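Local coordinates for protein histone-lysine N-methyltransferase SETMAR (Homo sapiens, PDB 3BO5) that dimethylates histone H3 with S-adenosyl-L-methionine through its SET domain, and takes part in DNA double-strand break repair as a transposase fusion, at residues V152-G157 against V228-L233; H211-N216 against C274-K279. The protein carries 2 engineered substitutions. All coordinates share one frame; numbering follows the deposited sequence.

Contact 1 (V152-G157 against V228-L233); sequences VCEYAG and VPKLAL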
loop_
_atom_site.group_PDB
_atom_site.type_symbol
_atom_site.label_atom_id
_atom_site.label_comp_id
_atom_site.label_asym_id
_atom_site.label_seq_id
_atom_site.Cartn_x
_atom_site.Cartn_y
_atom_site.Cartn_z
ATOM N N VAL A 152 -3.086 6.352 4.522
ATOM C CA VAL A 152 -2.059 7.152 3.886
ATOM C C VAL A 152 -2.057 6.956 2.358
ATOM O O VAL A 152 -2.352 7.857 1.599
ATOM C CB VAL A 152 -0.699 6.840 4.501
ATOM C CG1 VAL A 152 0.431 7.549 3.756
ATOM C CG2 VAL A 152 -0.724 7.421 5.951
ATOM N N CYS A 153 -1.786 5.720 1.938
ATOM C CA CYS A 153 -1.866 5.453 0.499
ATOM C C CYS A 153 -1.880 3.951 0.266
ATOM O O CYS A 153 -1.549 3.186 1.153
ATOM C CB CYS A 153 -0.713 6.114 -0.291
ATOM S SG CYS A 153 0.902 5.425 0.134
ATOM N N GLU A 154 -2.304 3.560 -0.938
ATOM C CA GLU A 154 -2.082 2.141 -1.352
ATOM C C GLU A 154 -0.696 1.934 -1.890
ATOM O O GLU A 154 0.027 2.839 -2.232
ATOM C CB GLU A 154 -3.035 1.736 -2.506
ATOM C CG GLU A 154 -4.427 1.672 -2.090
ATOM C CD GLU A 154 -5.329 1.260 -3.269
ATOM O OE1 GLU A 154 -6.414 1.842 -3.363
ATOM O OE2 GLU A 154 -4.941 0.364 -4.108
ATOM N N TYR A 155 -0.346 0.636 -1.939
ATOM C CA TYR A 155 0.760 0.209 -2.795
ATOM C C TYR A 155 0.062 -0.514 -3.943
ATOM O O TYR A 155 -0.416 -1.640 -3.821
ATOM C CB TYR A 155 1.622 -0.750 -1.961
ATOM C CG TYR A 155 3.012 -0.988 -2.550
ATOM C CD1 TYR A 155 4.064 -0.070 -2.385
ATOM C CD2 TYR A 155 3.240 -2.157 -3.301
ATOM C CE1 TYR A 155 5.313 -0.250 -2.931
ATOM C CE2 TYR A 155 4.529 -2.379 -3.875
ATOM C CZ TYR A 155 5.541 -1.438 -3.689
ATOM O OH TYR A 155 6.776 -1.619 -4.222
ATOM N N ALA A 156 0.024 0.210 -5.089
ATOM C CA ALA A 156 -0.810 -0.243 -6.253
ATOM C C ALA A 156 0.043 -0.332 -7.532
ATOM O O ALA A 156 0.899 0.453 -7.737
ATOM C CB ALA A 156 -1.995 0.764 -6.497
ATOM N N GLY A 157 -0.218 -1.345 -8.354
ATOM C CA GLY A 157 0.515 -1.464 -9.619
ATOM C C GLY A 157 0.012 -2.657 -10.349
ATOM O O GLY A 157 -1.163 -2.969 -10.278
ATOM N N VAL A 228 -8.906 -9.336 -5.308
ATOM C CA VAL A 228 -7.530 -8.817 -5.279
ATOM C C VAL A 228 -7.511 -7.668 -4.230
ATOM O O VAL A 228 -8.189 -6.621 -4.429
ATOM C CB VAL A 228 -7.093 -8.257 -6.586
ATOM C CG1 VAL A 228 -5.570 -7.867 -6.445
ATOM C CG2 VAL A 228 -7.168 -9.424 -7.628
ATOM N N PRO A 229 -6.775 -7.870 -3.152
ATOM C CA PRO A 229 -6.835 -6.836 -2.119
ATOM C C PRO A 229 -6.070 -5.576 -2.450
ATOM O O PRO A 229 -5.097 -5.590 -3.206
ATOM C CB PRO A 229 -6.132 -7.483 -0.920
ATOM C CG PRO A 229 -5.050 -8.298 -1.569
ATOM C CD PRO A 229 -5.897 -8.978 -2.735
ATOM N N LYS A 230 -6.550 -4.452 -1.932
ATOM C CA LYS A 230 -5.766 -3.269 -1.912
ATOM C C LYS A 230 -4.742 -3.405 -0.781
ATOM O O LYS A 230 -5.022 -4.001 0.256
ATOM C CB LYS A 230 -6.716 -2.113 -1.557
ATOM C CG LYS A 230 -7.887 -2.011 -2.478
ATOM C CD LYS A 230 -7.503 -1.997 -3.966
ATOM C CE LYS A 230 -8.771 -1.717 -4.801
ATOM N NZ LYS A 230 -8.402 -2.059 -6.263
ATOM N N LEU A 231 -3.533 -2.904 -1.030
ATOM C CA LEU A 231 -2.444 -3.003 -0.050
ATOM C C LEU A 231 -2.380 -1.634 0.572
ATOM O O LEU A 231 -1.750 -0.724 0.071
ATOM C CB LEU A 231 -1.118 -3.334 -0.764
ATOM C CG LEU A 231 -1.138 -4.683 -1.507
ATOM C CD1 LEU A 231 0.306 -4.997 -1.943
ATOM C CD2 LEU A 231 -1.809 -5.806 -0.755
ATOM N N ALA A 232 -3.138 -1.507 1.652
ATOM C CA ALA A 232 -3.447 -0.153 2.178
ATOM C C ALA A 232 -2.497 0.188 3.294
ATOM O O ALA A 232 -2.419 -0.582 4.248
ATOM C CB ALA A 232 -4.887 -0.169 2.681
ATOM N N LEU A 233 -1.817 1.337 3.218
ATOM C CA LEU A 233 -0.819 1.703 4.277
ATOM C C LEU A 233 -1.531 2.745 5.130
ATOM O O LEU A 233 -2.089 3.728 4.614
ATOM C CB LEU A 233 0.429 2.374 3.694
ATOM C CG LEU A 233 1.165 1.223 2.987
ATOM C CD1 LEU A 233 1.414 1.342 1.518
ATOM C CD2 LEU A 233 2.218 0.585 3.835
HETATM O O HOH W 1 -3.233 -1.533 -3.392
HETATM O O HOH W 2 -6.312 -0.141 -6.422
#

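Contact 2 (H211-N216 against C274-K279); sequences HSCEPN and CYCGAK. With ZN (zinc ion), chain E; SAH (S-adenosyl-L-homocysteine), chain F.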
loop_
_atom_site.group_PDB
_atom_site.type_symbol
_atom_site.label_atom_id
_atom_site.label_comp_id
_atom_site.label_asym_id
_atom_site.label_seq_id
_atom_site.Cartn_x
_atom_site.Cartn_y
_atom_site.Cartn_z
ATOM N N HIS A 211 11.957 1.448 2.916
ATOM C CA HIS A 211 11.824 0.573 4.047
ATOM C C HIS A 211 12.371 1.239 5.306
ATOM O O HIS A 211 13.321 1.962 5.303
ATOM C CB HIS A 211 12.821 -0.600 3.800
ATOM C CG HIS A 211 13.017 -1.447 4.994
ATOM N ND1 HIS A 211 12.051 -2.327 5.444
ATOM C CD2 HIS A 211 14.060 -1.538 5.863
ATOM C CE1 HIS A 211 12.492 -2.920 6.553
ATOM N NE2 HIS A 211 13.699 -2.425 6.841
ATOM N N SER A 212 11.764 0.904 6.415
ATOM C CA SER A 212 12.374 1.198 7.671
ATOM C C SER A 212 12.226 0.020 8.590
ATOM O O SER A 212 11.193 -0.618 8.555
ATOM C CB SER A 212 11.686 2.398 8.296
ATOM O OG SER A 212 12.261 2.575 9.629
ATOM N N CYS A 213 13.243 -0.221 9.452
ATOM C CA CYS A 213 13.156 -1.247 10.466
ATOM C C CYS A 213 12.191 -0.849 11.585
ATOM O O CYS A 213 11.800 -1.686 12.390
ATOM C CB CYS A 213 14.606 -1.430 10.999
ATOM S SG CYS A 213 15.615 -2.224 9.726
ATOM N N GLU A 214 11.904 0.456 11.647
ATOM C CA GLU A 214 10.945 0.992 12.614
ATOM C C GLU A 214 10.087 1.946 11.829
ATOM O O GLU A 214 10.176 3.155 11.966
ATOM C CB GLU A 214 11.645 1.738 13.751
ATOM C CG GLU A 214 12.345 0.847 14.712
ATOM C CD GLU A 214 13.076 1.632 15.812
ATOM O OE1 GLU A 214 12.769 2.849 16.024
ATOM O OE2 GLU A 214 13.965 1.001 16.439
ATOM N N PRO A 215 9.206 1.370 11.029
ATOM C CA PRO A 215 8.504 2.236 10.092
ATOM C C PRO A 215 7.368 2.955 10.722
ATOM O O PRO A 215 6.942 2.639 11.826
ATOM C CB PRO A 215 7.948 1.227 9.094
ATOM C CG PRO A 215 7.702 0.002 9.916
ATOM C CD PRO A 215 8.883 -0.059 10.817
ATOM N N ASN A 216 6.769 3.853 9.932
ATOM C CA ASN A 216 5.600 4.565 10.474
ATOM C C ASN A 216 4.296 4.237 9.794
ATOM O O ASN A 216 3.272 4.828 10.137
ATOM C CB ASN A 216 5.819 6.094 10.482
ATOM C CG ASN A 216 6.192 6.670 9.149
ATOM O OD1 ASN A 216 6.057 6.008 8.089
ATOM N ND2 ASN A 216 6.701 7.944 9.153
ATOM N N CYS A 274 20.752 -1.517 4.794
ATOM C CA CYS A 274 19.631 -0.656 5.173
ATOM C C CYS A 274 20.245 0.600 5.785
ATOM O O CYS A 274 21.092 0.531 6.686
ATOM C CB CYS A 274 18.725 -1.362 6.230
ATOM S SG CYS A 274 17.346 -0.289 6.611
ATOM N N TYR A 275 19.684 1.746 5.401
ATOM C CA TYR A 275 20.100 3.060 5.911
ATOM C C TYR A 275 18.897 3.746 6.601
ATOM O O TYR A 275 18.798 5.003 6.591
ATOM C CB TYR A 275 20.652 3.966 4.791
ATOM C CG TYR A 275 21.728 3.320 3.973
ATOM C CD1 TYR A 275 22.838 2.756 4.639
ATOM C CD2 TYR A 275 21.675 3.310 2.599
ATOM C CE1 TYR A 275 23.885 2.176 3.904
ATOM C CE2 TYR A 275 22.712 2.706 1.836
ATOM C CZ TYR A 275 23.803 2.160 2.530
ATOM O OH TYR A 275 24.875 1.592 1.835
ATOM N N CYS A 276 17.989 2.957 7.162
ATOM C CA CYS A 276 16.766 3.543 7.675
ATOM C C CYS A 276 17.054 4.408 8.872
ATOM O O CYS A 276 16.245 5.288 9.128
ATOM C CB CYS A 276 15.722 2.461 8.002
ATOM S SG CYS A 276 15.994 1.558 9.554
ATOM N N GLY A 277 18.160 4.188 9.603
ATOM C CA GLY A 277 18.486 5.089 10.785
ATOM C C GLY A 277 17.807 4.755 12.073
ATOM O O GLY A 277 18.017 5.415 13.116
ATOM N N ALA A 278 16.968 3.731 12.063
ATOM C CA ALA A 278 16.292 3.316 13.290
ATOM C C ALA A 278 17.267 2.702 14.302
ATOM O O ALA A 278 18.231 1.991 13.926
ATOM C CB ALA A 278 15.143 2.332 12.951
ATOM N N LYS A 279 17.025 2.916 15.601
ATOM C CA LYS A 279 17.861 2.258 16.616
ATOM C C LYS A 279 17.886 0.729 16.502
ATOM O O LYS A 279 18.923 0.112 16.739
ATOM C CB LYS A 279 17.431 2.736 18.023
ATOM C CG LYS A 279 17.514 4.261 18.126
ATOM C CD LYS A 279 18.912 4.839 18.495
ATOM C CE LYS A 279 19.456 5.945 17.515
ATOM N NZ LYS A 279 18.790 7.277 17.392
HETATM ZN ZN ZN E . 17.047 -0.399 8.977
HETATM N N SAH F . 14.205 4.589 -3.265
HETATM C CA SAH F . 13.280 4.054 -4.316
HETATM C CB SAH F . 11.826 3.920 -3.806
HETATM C CG SAH F . 11.699 2.633 -2.972
HETATM S SD SAH F . 11.864 1.144 -3.999
HETATM C C SAH F . 13.375 4.969 -5.559
HETATM O O SAH F . 14.240 5.836 -5.634
HETATM O OXT SAH F . 12.517 4.791 -6.483
HETATM C "C5'" SAH F . 13.066 0.221 -3.022
HETATM C "C4'" SAH F . 14.513 0.678 -3.191
HETATM O "O4'" SAH F . 14.766 1.879 -2.456
HETATM C "C3'" SAH F . 15.511 -0.297 -2.639
HETATM O "O3'" SAH F . 15.813 -1.334 -3.614
HETATM C "C2'" SAH F . 16.709 0.551 -2.327
HETATM O "O2'" SAH F . 17.374 1.008 -3.519
HETATM C "C1'" SAH F . 16.031 1.789 -1.773
HETATM N N9 SAH F . 15.705 1.675 -0.337
HETATM C C8 SAH F . 14.448 1.652 0.260
HETATM N N7 SAH F . 14.603 1.633 1.570
HETATM C C5 SAH F . 15.919 1.680 1.861
HETATM C C6 SAH F . 16.596 1.642 3.098
HETATM N N6 SAH F . 16.032 1.656 4.308
HETATM N N1 SAH F . 17.984 1.642 2.999
HETATM C C2 SAH F . 18.625 1.670 1.799
HETATM N N3 SAH F . 18.005 1.733 0.567
HETATM C C4 SAH F . 16.648 1.665 0.668
HETATM O O HOH W 3 13.545 4.991 9.682
HETATM O O HOH W 4 14.769 4.479 16.394
#

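Contact 1 (V152-G157 against V228-L233)
V152 and C153 both face L233, which makes a classic beta bulge in an antiparallel strand pair. The carbonyl O of L233 takes the N-H of V152 at 2.8 Å from N to O, and a weak second bond from C153 N. In return L233 N donates to C153 O, also over 2.8 Å. E154 and A232 form the next, non-hydrogen-bonded pair. The last direct bond runs from Y155 N to L231 O. L231 O also receives a CA-H contact from E154 CA at 3.2 Å.

Beyond this point water replaces direct pairing. One water accepts from L231 N and donates to Y155 O and to E154 OE2. A second water donates to E154 OE2, 2.7 Å away, and accepts from K230 NZ. The carboxylate and the ammonium are thus joined through water, with E154 OE2 and K230 NZ 4.7 Å apart. The E154 chain is extended beyond CG, which carries OE2 across the K230 chain, 3.5 Å from its CD. L233 CD1 packs near C153 SG and Y155 CB.

Y155 OH bonds to the backbone O of Y179, a residue of the cofactor site. E154 O accepts from N204 ND2. Both strands belong to the large mixed sheet of the SET domain. Strand 230-235 lies between strands 151-160 and 217-223, and K230 and A232 bond on to V222 and I220. L231 also touches strands 181-185 and 193-199.

Contact 2 (H211-N216 against C274-K279)
H211-N216 and C274-K279 are two loops without regular structure, closest in backbone at S212 and C276, whose CA atoms lie 5.0 Å apart. A zinc ion joins them. C213 SG, C274 SG and C276 SG bind it, at 2.3 Å for C276 SG, and C281 supplies the fourth thiolate. C276 SG sits between its backbone N and carbonyl carbon (chi1 78°). There it accepts a nearly straight bond from C213 N (172° at the hydrogen) and another from A278 N. C213 SG accepts from H211 NE2. These N-H groups probably temper the negative charge of the thiolates. H211 ND1 is hydrogen-bonded to Y249 N, which helps fix the ring's rotation.

C274 SG lies in the plane of the H211 ring, at its edge, 3.6 Å from CD2. The adenine of S-adenosyl-L-homocysteine is read by both loops. H211 N donates to N7, H211 O accepts from N6 at 2.9 Å, and Y275 N donates to N1.

S212 OG accepts from E214 N in an ST turn, and a water links OG to C276 O. The extended E214 chain runs over the A278 methyl, with E214 CD 3.6 Å from A278 CB. Its OE1 reaches K279 N through water, and OE2 bonds to S280 OG. With an alanine at E214, S280 OG and the water on K279 N would probably lose their carboxylate partner, and the A278 methyl its cover.

The first loop joins strands 210-211 and 217-223, and the backbone of S212 is hydrogen-bonded to that of Y247 in strand 244-247. The second, in the post-SET region, lies between strands 260-266 and 288-289.

Contact 1 lies about 3 Å from the centre of the chain, centre to centre, and is almost wholly buried. Contact 2 lies about 17 Å out and is partly buried. The first pairs two strands inside the SET domain, so main-chain bonds dominate and water fills in where the pairing stops. The second joins a SET loop to the post-SET region, where a zinc ion and the bound S-adenosyl-L-homocysteine take the place of regular pairing. Their segments alternate along the chain, and strand 217-223 leads from the first loop of contact 2 toward contact 1. The Y155 side chain stands about 6 Å from S-adenosyl-L-homocysteine at the nearest atoms, while contact 2 touches it directly.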